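Local structure of retropepsin-like aspartic endopeptidase domain-containing protein (2PMA) at residues A[12-20]-A[53-63]; A[23-34]-A[117-128]. The protein is of unknown function but is probably a retropepsin-like aspartic endopeptidase, related to putative ATP-dependent zinc proteases. All blocks are in the same frame, centred on the assembly; numbering follows the deposited sequence.

Overall arrangement
Contacts 1 and 2, whose centres lie about 17 Å apart, illustrate two ways of joining distant segments within one curled sheet. Both draw on strand 18-24 and their segments alternate along the chain. In contact 1, two hairpin ends meet almost wholly through side chains: aromatic rings and aliphatic branches inside, with one direct hydrogen bond and a water bridge toward the rim. Contact 2 lies nearer the centre of the chain and is knitted by backbone hydrogen bonds, with an apolar face of leucines on one side of the sheet and, at one end, a polar loop bearing a salt bridge, acetate and formic acid. The two contacts meet at Leu33.

Contact 1: residues A[12-20]-A[53-63]; sequences TLIDQNLTL and VPTKTGDYSFE. With ACT (acetate ion), chain C.
Leu18 and Gln16 each lay an aliphatic carbon over an aromatic ring of the facing hairpin. Leu18 CD1 stands over the centre of the Tyr60 ring, 3.7 Å from its centroid and 12° off the normal, a clean CH-pi contact. Its sister CD2 is wedged between the two rings, touching Tyr60 at CG (3.8 Å) and meeting Phe62 at its edge, 4.0 Å from CZ. Gln16 CG covers a face of Phe62, offset toward the rim, while Leu13 CB approaches the same ring obliquely, 3.7 Å from CZ.

Beyond the ring, the glutamine chain bends at chi2 (-76°) and carries NE2 to the backbone O of Ser61, 2.7 Å away, on a lone pair in the carbonyl plane; the amide stands nearly perpendicular to the Phe62 ring. At the rim a water spans Asp15 OD2 and Glu63 N; Asp15 OD1 is held separately by Asn97.

The second shell fixes the loops themselves. A G1 bulge, with Asn17 and Leu18 facing Leu13, shapes the first hairpin, and Leu13 O takes Gln16 N and Leu18 N from opposite faces of its plane. In the other hairpin, Thr55 OG1 accepts from Thr57 N in an ST turn and donates to Gly58 O at 2.7 Å. Thr57 OG1 binds an acetate, probably a crystallisation component, 2.6 Å from its O.

The contact thus joins the ends of strands 8-13 and 18-24 to those of 46-55 and 58-71; Leu33 of strand 31-43 touches Leu13, Leu20 and Val53, and Leu96 of strand 90-100 packs on Leu13.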
loop_
_atom_site.group_PDB
_atom_site.type_symbol
_atom_site.label_atom_id
_atom_site.label_comp_id
_atom_site.label_asym_id
_atom_site.label_seq_id
_atom_site.Cartn_x
_atom_site.Cartn_y
_atom_site.Cartn_z
ATOM N N THR A 12 -8.722 -0.405 -1.005
ATOM C CA THR A 12 -8.901 0.076 -2.365
ATOM C C THR A 12 -7.912 1.189 -2.656
ATOM O O THR A 12 -7.817 2.136 -1.878
ATOM C CB THR A 12 -10.341 0.562 -2.594
ATOM O OG1 THR A 12 -11.252 -0.517 -2.357
ATOM C CG2 THR A 12 -10.484 1.079 -4.057
ATOM N N LEU A 13 -7.164 1.064 -3.761
ATOM C CA LEU A 13 -6.272 2.122 -4.231
ATOM C C LEU A 13 -7.166 3.001 -5.089
ATOM O O LEU A 13 -7.358 2.740 -6.276
ATOM C CB LEU A 13 -5.095 1.550 -5.050
ATOM C CG LEU A 13 -3.991 0.837 -4.253
ATOM C CD1 LEU A 13 -4.548 -0.265 -3.367
ATOM C CD2 LEU A 13 -2.879 0.265 -5.126
ATOM N N ILE A 14 -7.728 4.038 -4.469
ATOM C CA ILE A 14 -8.873 4.743 -5.044
ATOM C C ILE A 14 -8.602 5.418 -6.397
ATOM O O ILE A 14 -9.534 5.664 -7.140
ATOM C CB ILE A 14 -9.485 5.733 -4.073
ATOM C CG1 ILE A 14 -8.478 6.806 -3.676
ATOM C CG2 ILE A 14 -10.034 4.976 -2.830
ATOM C CD1 ILE A 14 -9.139 7.970 -2.944
ATOM N N ASP A 15 -7.340 5.685 -6.716
ATOM C CA ASP A 15 -7.040 6.412 -7.961
ATOM C C ASP A 15 -7.453 5.594 -9.175
ATOM O O ASP A 15 -7.771 6.164 -10.229
ATOM C CB ASP A 15 -5.565 6.687 -8.073
ATOM C CG ASP A 15 -5.118 7.783 -7.173
ATOM O OD1 ASP A 15 -5.966 8.308 -6.395
ATOM O OD2 ASP A 15 -3.909 8.090 -7.242
ATOM N N GLN A 16 -7.414 4.277 -9.023
ATOM C CA GLN A 16 -7.805 3.347 -10.104
ATOM C C GLN A 16 -8.967 2.443 -9.691
ATOM O O GLN A 16 -9.275 1.471 -10.398
ATOM C CB GLN A 16 -6.575 2.512 -10.551
ATOM C CG GLN A 16 -5.515 3.353 -11.294
ATOM C CD GLN A 16 -5.968 3.666 -12.769
ATOM O OE1 GLN A 16 -7.153 3.742 -13.070
ATOM N NE2 GLN A 16 -5.036 3.804 -13.645
ATOM N N ASN A 17 -9.642 2.782 -8.580
ATOM C CA ASN A 17 -10.708 1.935 -8.011
ATOM C C ASN A 17 -10.278 0.484 -7.983
ATOM O O ASN A 17 -11.022 -0.383 -8.412
ATOM C CB ASN A 17 -12.002 2.074 -8.828
ATOM C CG ASN A 17 -12.559 3.493 -8.778
ATOM O OD1 ASN A 17 -13.239 3.846 -7.840
ATOM N ND2 ASN A 17 -12.273 4.287 -9.796
ATOM N N LEU A 18 -9.074 0.240 -7.491
ATOM C CA LEU A 18 -8.461 -1.082 -7.556
ATOM C C LEU A 18 -8.510 -1.652 -6.146
ATOM O O LEU A 18 -7.816 -1.141 -5.273
ATOM C CB LEU A 18 -6.993 -0.962 -7.990
ATOM C CG LEU A 18 -6.194 -2.289 -7.937
ATOM C CD1 LEU A 18 -6.853 -3.372 -8.823
ATOM C CD2 LEU A 18 -4.766 -2.006 -8.387
ATOM N N THR A 19 -9.323 -2.684 -5.953
ATOM C CA THR A 19 -9.443 -3.318 -4.641
ATOM C C THR A 19 -8.517 -4.545 -4.569
ATOM O O THR A 19 -8.543 -5.416 -5.453
ATOM C CB THR A 19 -10.914 -3.637 -4.322
ATOM O OG1 THR A 19 -11.667 -2.425 -4.381
ATOM C CG2 THR A 19 -11.062 -4.189 -2.892
ATOM N N LEU A 20 -7.677 -4.588 -3.546
ATOM C CA LEU A 20 -6.678 -5.657 -3.376
ATOM C C LEU A 20 -6.825 -6.261 -1.981
ATOM O O LEU A 20 -7.303 -5.580 -1.046
ATOM C CB LEU A 20 -5.266 -5.079 -3.470
ATOM C CG LEU A 20 -4.867 -4.379 -4.772
ATOM C CD1 LEU A 20 -3.446 -3.873 -4.664
ATOM C CD2 LEU A 20 -5.003 -5.365 -5.938
ATOM N N VAL A 53 0.733 -1.464 -11.071
ATOM C CA VAL A 53 0.403 -2.649 -10.293
ATOM C C VAL A 53 -0.183 -3.772 -11.164
ATOM O O VAL A 53 -1.272 -3.610 -11.728
ATOM C CB VAL A 53 -0.622 -2.278 -9.178
ATOM C CG1 VAL A 53 -1.018 -3.544 -8.325
ATOM C CG2 VAL A 53 -0.048 -1.130 -8.314
ATOM N N PRO A 54 0.517 -4.920 -11.267
ATOM C CA PRO A 54 0.011 -6.036 -12.087
ATOM C C PRO A 54 -0.966 -6.892 -11.282
ATOM O O PRO A 54 -0.772 -7.085 -10.082
ATOM C CB PRO A 54 1.274 -6.829 -12.454
ATOM C CG PRO A 54 2.292 -6.495 -11.333
ATOM C CD PRO A 54 1.864 -5.167 -10.691
ATOM N N THR A 55 -2.055 -7.330 -11.896
ATOM C CA THR A 55 -3.018 -8.174 -11.169
ATOM C C THR A 55 -3.537 -9.247 -12.103
ATOM O O THR A 55 -3.252 -9.234 -13.311
ATOM C CB THR A 55 -4.267 -7.377 -10.674
ATOM O OG1 THR A 55 -5.094 -7.103 -11.804
ATOM C CG2 THR A 55 -3.897 -6.031 -10.010
ATOM N N LYS A 56 -4.354 -10.150 -11.568
ATOM C CA LYS A 56 -5.032 -11.127 -12.429
ATOM C C LYS A 56 -6.021 -10.505 -13.418
ATOM O O LYS A 56 -6.358 -11.116 -14.446
ATOM C CB LYS A 56 -5.721 -12.196 -11.567
ATOM C CG LYS A 56 -4.705 -13.020 -10.796
ATOM C CD LYS A 56 -3.838 -13.873 -11.725
ATOM C CE LYS A 56 -2.325 -13.729 -11.428
ATOM N NZ LYS A 56 -1.982 -13.740 -9.958
ATOM N N THR A 57 -6.507 -9.307 -13.114
ATOM C CA THR A 57 -7.418 -8.626 -14.061
ATOM C C THR A 57 -6.679 -7.594 -14.923
ATOM O O THR A 57 -7.304 -6.629 -15.428
ATOM C CB THR A 57 -8.591 -7.943 -13.335
ATOM O OG1 THR A 57 -8.120 -6.865 -12.501
ATOM C CG2 THR A 57 -9.375 -8.982 -12.506
ATOM N N GLY A 58 -5.351 -7.743 -15.049
ATOM C CA GLY A 58 -4.569 -6.803 -15.816
ATOM C C GLY A 58 -3.807 -5.767 -15.009
ATOM O O GLY A 58 -3.720 -5.836 -13.761
ATOM N N ASP A 59 -3.248 -4.804 -15.725
ATOM C CA ASP A 59 -2.303 -3.858 -15.125
ATOM C C ASP A 59 -3.040 -2.539 -14.814
ATOM O O ASP A 59 -3.912 -2.120 -15.626
ATOM C CB ASP A 59 -1.200 -3.517 -16.148
ATOM C CG ASP A 59 -0.267 -4.676 -16.466
ATOM O OD1 ASP A 59 -0.013 -5.506 -15.590
ATOM O OD2 ASP A 59 0.247 -4.717 -17.614
ATOM N N TYR A 60 -2.654 -1.866 -13.705
ATOM C CA TYR A 60 -3.228 -0.555 -13.300
ATOM C C TYR A 60 -2.069 0.415 -13.103
ATOM O O TYR A 60 -1.186 0.130 -12.300
ATOM C CB TYR A 60 -4.032 -0.646 -11.958
ATOM C CG TYR A 60 -5.268 -1.598 -12.139
ATOM C CD1 TYR A 60 -6.551 -1.073 -12.354
ATOM C CD2 TYR A 60 -5.109 -2.984 -12.191
ATOM C CE1 TYR A 60 -7.672 -1.967 -12.613
ATOM C CE2 TYR A 60 -6.200 -3.868 -12.399
ATOM C CZ TYR A 60 -7.483 -3.329 -12.608
ATOM O OH TYR A 60 -8.562 -4.142 -12.843
ATOM N N SER A 61 -2.159 1.571 -13.756
ATOM C CA SER A 61 -1.084 2.560 -13.707
ATOM C C SER A 61 -1.419 3.639 -12.664
ATOM O O SER A 61 -2.598 4.120 -12.582
ATOM C CB SER A 61 -0.885 3.155 -15.110
ATOM O OG SER A 61 0.239 4.034 -15.100
ATOM N N PHE A 62 -0.413 3.998 -11.853
ATOM C CA PHE A 62 -0.577 5.045 -10.858
ATOM C C PHE A 62 0.549 6.066 -10.976
ATOM O O PHE A 62 1.619 5.759 -11.513
ATOM C CB PHE A 62 -0.467 4.421 -9.462
ATOM C CG PHE A 62 -1.594 3.500 -9.114
ATOM C CD1 PHE A 62 -2.676 3.989 -8.380
ATOM C CD2 PHE A 62 -1.584 2.168 -9.525
ATOM C CE1 PHE A 62 -3.767 3.167 -8.051
ATOM C CE2 PHE A 62 -2.647 1.320 -9.181
ATOM C CZ PHE A 62 -3.752 1.829 -8.433
ATOM N N GLU A 63 0.322 7.257 -10.414
ATOM C CA GLU A 63 1.447 8.175 -10.134
ATOM C C GLU A 63 1.363 8.530 -8.646
ATOM O O GLU A 63 0.252 8.684 -8.073
ATOM C CB GLU A 63 1.382 9.429 -10.999
ATOM C CG GLU A 63 1.436 9.102 -12.516
ATOM C CD GLU A 63 1.556 10.350 -13.398
ATOM O OE1 GLU A 63 1.329 11.447 -12.866
ATOM O OE2 GLU A 63 1.874 10.201 -14.615
HETATM C C ACT C . -8.648 -7.004 -9.003
HETATM O O ACT C . -8.778 -6.280 -10.019
HETATM O OXT ACT C . -7.643 -7.749 -8.962
HETATM C CH3 ACT C . -9.644 -6.990 -7.885
HETATM O O HOH W 1 -2.576 7.606 -9.551
#

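Contact 2: residues A[23-34]-A[117-128]; sequences KLDTGAKSASLH and FLYPLLLGRDAI. With ACT (acetate ion), chain E; FMT (formic acid), chain H.
Leu122 passes Asp25 at a slant, with both methyl groups against it: CD2 is 3.7 Å from Asp25 CB, and CD1 3.6 Å from Asp25 OD2. Ser32 and Lys23 project from the same side of the sheet as Leu122, Ser32 OG meeting Leu122 CB. The side chains of Lys23 and Tyr119 cross at about a right angle, Lys23 CB and CD resting near Tyr119 CD1. The reverse side is apolar: Leu24 and Leu123 run side by side in the same direction, and Leu33 CB touches Leu121 CD1.

Asp25 OD1 accepts from Gly27 N, an Asx turn at the start of the loop that Arg125 grips. The arginine bends at chi3 (-67°), curling its guanidinium beside the loop: NH1 reaches Thr26 O at 3.0 Å, nearly within the guanidinium plane but tilted 34° from the carbonyl plane, and Lys29 N lies over one face. NH1 and NH2 share one oxygen of an acetate, and NE donates to O2 of a formic acid molecule; both are probably crystallisation components. Lys29 stays extended until a final bend, where NZ meets the syn lone pair of Asp126 OD1 in a 3.0 Å salt bridge.

Backbone bonds set this geometry. Arg125 N and Asp126 N, in the first turn of the helix, donate to Ala28 O (2.8 Å) and Lys29 O, and side-chain-less Gly124 fits closely among the loop carbonyls at the N-cap.

Strand 121-123 runs between strand 18-24, parallel to it, and strand 31-43, antiparallel, which matches the psi motif of aspartic peptidases. Asp25-Thr26-Gly27 matches the Asp-Thr-Gly signature of retropepsin-like enzymes, consistent with the predicted family.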
loop_
_atom_site.group_PDB
_atom_site.type_symbol
_atom_site.label_atom_id
_atom_site.label_comp_id
_atom_site.label_asym_id
_atom_site.label_seq_id
_atom_site.Cartn_x
_atom_site.Cartn_y
_atom_site.Cartn_z
ATOM N N LYS A 23 -2.528 -7.461 3.653
ATOM C CA LYS A 23 -2.224 -8.037 4.947
ATOM C C LYS A 23 -1.869 -6.920 5.906
ATOM O O LYS A 23 -1.092 -6.027 5.578
ATOM C CB LYS A 23 -1.073 -9.053 4.853
ATOM C CG LYS A 23 -0.780 -9.752 6.180
ATOM C CD LYS A 23 -0.002 -11.027 5.994
ATOM C CE LYS A 23 1.441 -10.704 5.634
ATOM N NZ LYS A 23 2.273 -11.971 5.763
ATOM N N LEU A 24 -2.465 -6.950 7.098
ATOM C CA LEU A 24 -2.157 -5.949 8.129
ATOM C C LEU A 24 -1.146 -6.605 9.071
ATOM O O LEU A 24 -1.455 -7.601 9.746
ATOM C CB LEU A 24 -3.434 -5.535 8.869
ATOM C CG LEU A 24 -4.325 -4.500 8.165
ATOM C CD1 LEU A 24 -4.880 -5.042 6.855
ATOM C CD2 LEU A 24 -5.494 -4.086 9.099
ATOM N N ASP A 25 0.070 -6.057 9.062
ATOM C CA ASP A 25 1.255 -6.726 9.571
ATOM C C ASP A 25 1.877 -5.856 10.654
ATOM O O ASP A 25 2.620 -4.927 10.362
ATOM C CB ASP A 25 2.254 -6.900 8.413
ATOM C CG ASP A 25 3.505 -7.677 8.804
ATOM O OD1 ASP A 25 3.737 -7.942 9.991
ATOM O OD2 ASP A 25 4.261 -8.068 7.894
ATOM N N THR A 26 1.608 -6.180 11.917
ATOM C CA THR A 26 2.115 -5.350 13.018
ATOM C C THR A 26 3.633 -5.558 13.251
ATOM O O THR A 26 4.250 -4.791 13.979
ATOM C CB THR A 26 1.332 -5.597 14.317
ATOM O OG1 THR A 26 1.459 -6.980 14.653
ATOM C CG2 THR A 26 -0.172 -5.275 14.118
ATOM N N GLY A 27 4.231 -6.563 12.602
ATOM C CA GLY A 27 5.662 -6.820 12.734
ATOM C C GLY A 27 6.549 -5.905 11.881
ATOM O O GLY A 27 7.759 -5.847 12.079
ATOM N N ALA A 28 5.937 -5.187 10.956
ATOM C CA ALA A 28 6.650 -4.267 10.027
ATOM C C ALA A 28 6.206 -2.815 10.229
ATOM O O ALA A 28 5.026 -2.540 10.400
ATOM C CB ALA A 28 6.341 -4.679 8.611
ATOM N N LYS A 29 7.142 -1.872 10.184
ATOM C CA LYS A 29 6.777 -0.461 10.263
ATOM C C LYS A 29 6.162 0.040 8.950
ATOM O O LYS A 29 5.164 0.756 8.975
ATOM C CB LYS A 29 8.008 0.391 10.599
ATOM C CG LYS A 29 7.666 1.819 10.968
ATOM C CD LYS A 29 8.926 2.636 11.233
ATOM C CE LYS A 29 8.613 4.116 11.059
ATOM N NZ LYS A 29 7.772 4.586 12.206
ATOM N N SER A 30 6.766 -0.339 7.819
ATOM C CA SER A 30 6.419 0.215 6.507
ATOM C C SER A 30 5.322 -0.552 5.810
ATOM O O SER A 30 5.144 -1.747 6.060
ATOM C CB SER A 30 7.655 0.158 5.571
ATOM O OG SER A 30 8.702 0.874 6.152
ATOM N N ALA A 31 4.634 0.118 4.892
ATOM C CA ALA A 31 3.673 -0.564 3.982
ATOM C C ALA A 31 4.410 -0.834 2.661
ATOM O O ALA A 31 5.381 -0.124 2.349
ATOM C CB ALA A 31 2.446 0.319 3.749
ATOM N N SER A 32 3.995 -1.859 1.919
ATOM C CA SER A 32 4.686 -2.212 0.676
ATOM C C SER A 32 3.664 -2.701 -0.329
ATOM O O SER A 32 2.626 -3.283 0.037
ATOM C CB SER A 32 5.760 -3.277 0.897
ATOM O OG SER A 32 5.222 -4.426 1.505
ATOM N N LEU A 33 3.954 -2.437 -1.591
ATOM C CA LEU A 33 3.067 -2.777 -2.681
ATOM C C LEU A 33 3.909 -3.259 -3.853
ATOM O O LEU A 33 4.870 -2.562 -4.264
ATOM C CB LEU A 33 2.328 -1.492 -3.122
ATOM C CG LEU A 33 1.437 -1.560 -4.382
ATOM C CD1 LEU A 33 0.201 -2.529 -4.214
ATOM C CD2 LEU A 33 0.908 -0.156 -4.745
ATOM N N HIS A 34 3.588 -4.423 -4.406
ATOM C CA HIS A 34 4.353 -4.863 -5.586
ATOM C C HIS A 34 3.993 -4.010 -6.800
ATOM O O HIS A 34 2.812 -3.845 -7.156
ATOM C CB HIS A 34 4.169 -6.343 -5.875
ATOM C CG HIS A 34 4.907 -6.792 -7.105
ATOM N ND1 HIS A 34 4.294 -7.479 -8.128
ATOM C CD2 HIS A 34 6.186 -6.581 -7.504
ATOM C CE1 HIS A 34 5.178 -7.723 -9.084
ATOM N NE2 HIS A 34 6.326 -7.171 -8.744
ATOM N N PHE A 117 4.532 -13.925 -3.333
ATOM C CA PHE A 117 3.809 -13.373 -2.185
ATOM C C PHE A 117 2.377 -13.862 -2.254
ATOM O O PHE A 117 1.915 -14.282 -3.324
ATOM C CB PHE A 117 3.808 -11.833 -2.239
ATOM C CG PHE A 117 3.264 -11.260 -3.542
ATOM C CD1 PHE A 117 4.134 -10.808 -4.532
ATOM C CD2 PHE A 117 1.885 -11.189 -3.774
ATOM C CE1 PHE A 117 3.648 -10.287 -5.719
ATOM C CE2 PHE A 117 1.379 -10.691 -4.962
ATOM C CZ PHE A 117 2.263 -10.217 -5.942
ATOM N N LEU A 118 1.659 -13.785 -1.137
ATOM C CA LEU A 118 0.232 -14.111 -1.169
ATOM C C LEU A 118 -0.648 -12.867 -1.384
ATOM O O LEU A 118 -1.659 -12.947 -2.101
ATOM C CB LEU A 118 -0.178 -14.843 0.109
ATOM C CG LEU A 118 -1.232 -15.955 -0.016
ATOM C CD1 LEU A 118 -1.537 -16.545 1.355
ATOM C CD2 LEU A 118 -2.533 -15.501 -0.718
ATOM N N TYR A 119 -0.240 -11.744 -0.767
ATOM C CA TYR A 119 -0.990 -10.473 -0.707
ATOM C C TYR A 119 -0.184 -9.347 -1.360
ATOM O O TYR A 119 0.960 -9.088 -0.969
ATOM C CB TYR A 119 -1.268 -10.096 0.755
ATOM C CG TYR A 119 -1.957 -11.212 1.484
ATOM C CD1 TYR A 119 -1.260 -12.030 2.365
ATOM C CD2 TYR A 119 -3.289 -11.504 1.223
ATOM C CE1 TYR A 119 -1.906 -13.081 3.028
ATOM C CE2 TYR A 119 -3.936 -12.554 1.858
ATOM C CZ TYR A 119 -3.240 -13.328 2.763
ATOM O OH TYR A 119 -3.892 -14.371 3.372
ATOM N N PRO A 120 -0.764 -8.711 -2.384
ATOM C CA PRO A 120 -0.052 -7.685 -3.147
ATOM C C PRO A 120 0.244 -6.407 -2.354
ATOM O O PRO A 120 1.127 -5.642 -2.763
ATOM C CB PRO A 120 -1.014 -7.394 -4.337
ATOM C CG PRO A 120 -2.323 -7.773 -3.840
ATOM C CD PRO A 120 -2.133 -8.938 -2.896
ATOM N N LEU A 121 -0.484 -6.168 -1.258
ATOM C CA LEU A 121 -0.339 -4.934 -0.473
ATOM C C LEU A 121 -0.126 -5.358 0.982
ATOM O O LEU A 121 -0.848 -6.222 1.485
ATOM C CB LEU A 121 -1.620 -4.079 -0.577
ATOM C CG LEU A 121 -1.672 -2.771 0.240
ATOM C CD1 LEU A 121 -0.495 -1.833 -0.065
ATOM C CD2 LEU A 121 -3.035 -2.033 0.037
ATOM N N LEU A 122 0.871 -4.782 1.637
ATOM C CA LEU A 122 1.083 -5.057 3.060
ATOM C C LEU A 122 0.978 -3.702 3.757
ATOM O O LEU A 122 1.643 -2.739 3.349
ATOM C CB LEU A 122 2.455 -5.675 3.236
ATOM C CG LEU A 122 2.911 -6.171 4.603
ATOM C CD1 LEU A 122 4.037 -7.181 4.385
ATOM C CD2 LEU A 122 3.375 -4.997 5.490
ATOM N N LEU A 123 0.151 -3.613 4.797
ATOM C CA LEU A 123 0.016 -2.393 5.578
ATOM C C LEU A 123 0.703 -2.648 6.906
ATOM O O LEU A 123 0.330 -3.564 7.619
ATOM C CB LEU A 123 -1.480 -2.091 5.784
ATOM C CG LEU A 123 -2.268 -1.870 4.487
ATOM C CD1 LEU A 123 -3.736 -1.623 4.886
ATOM C CD2 LEU A 123 -1.671 -0.650 3.681
ATOM N N GLY A 124 1.721 -1.853 7.221
ATOM C CA GLY A 124 2.496 -2.055 8.436
ATOM C C GLY A 124 1.975 -1.144 9.530
ATOM O O GLY A 124 0.863 -0.603 9.421
ATOM N N ARG A 125 2.780 -0.952 10.568
ATOM C CA ARG A 125 2.344 -0.217 11.754
ATOM C C ARG A 125 1.994 1.223 11.440
ATOM O O ARG A 125 0.985 1.712 11.919
ATOM C CB ARG A 125 3.395 -0.265 12.870
ATOM C CG ARG A 125 3.648 -1.678 13.377
ATOM C CD ARG A 125 4.428 -1.622 14.701
ATOM N NE ARG A 125 5.808 -1.107 14.535
ATOM C CZ ARG A 125 6.849 -1.813 14.099
ATOM N NH1 ARG A 125 6.720 -3.084 13.734
ATOM N NH2 ARG A 125 8.053 -1.247 14.034
ATOM N N ASP A 126 2.802 1.898 10.612
ATOM C CA ASP A 126 2.507 3.288 10.296
ATOM C C ASP A 126 1.110 3.420 9.677
ATOM O O ASP A 126 0.379 4.335 10.039
ATOM C CB ASP A 126 3.568 3.898 9.361
ATOM C CG ASP A 126 4.907 4.147 10.067
ATOM O OD1 ASP A 126 4.965 4.076 11.314
ATOM O OD2 ASP A 126 5.900 4.429 9.369
ATOM N N ALA A 127 0.780 2.552 8.715
ATOM C CA ALA A 127 -0.518 2.589 8.033
ATOM C C ALA A 127 -1.642 2.237 9.008
ATOM O O ALA A 127 -2.673 2.878 9.016
ATOM C CB ALA A 127 -0.548 1.614 6.831
ATOM N N ILE A 128 -1.445 1.196 9.804
ATOM C CA ILE A 128 -2.507 0.765 10.746
ATOM C C ILE A 128 -2.799 1.921 11.713
ATOM O O ILE A 128 -3.969 2.212 12.041
ATOM C CB ILE A 128 -2.086 -0.505 11.498
ATOM C CG1 ILE A 128 -1.942 -1.670 10.495
ATOM C CG2 ILE A 128 -3.172 -0.900 12.538
ATOM C CD1 ILE A 128 -1.097 -2.855 10.997
HETATM C C ACT E . 10.240 -2.642 12.177
HETATM O O ACT E . 10.664 -1.492 12.451
HETATM O OXT ACT E . 9.825 -3.325 13.158
HETATM C CH3 ACT E . 10.239 -3.147 10.760
HETATM C C FMT H . 6.845 2.115 14.742
HETATM O O1 FMT H . 7.964 1.848 15.207
HETATM O O2 FMT H . 5.775 1.602 15.097
HETATM O O HOH W 2 2.793 1.016 7.314
HETATM O O HOH W 3 0.924 -5.485 -5.928
#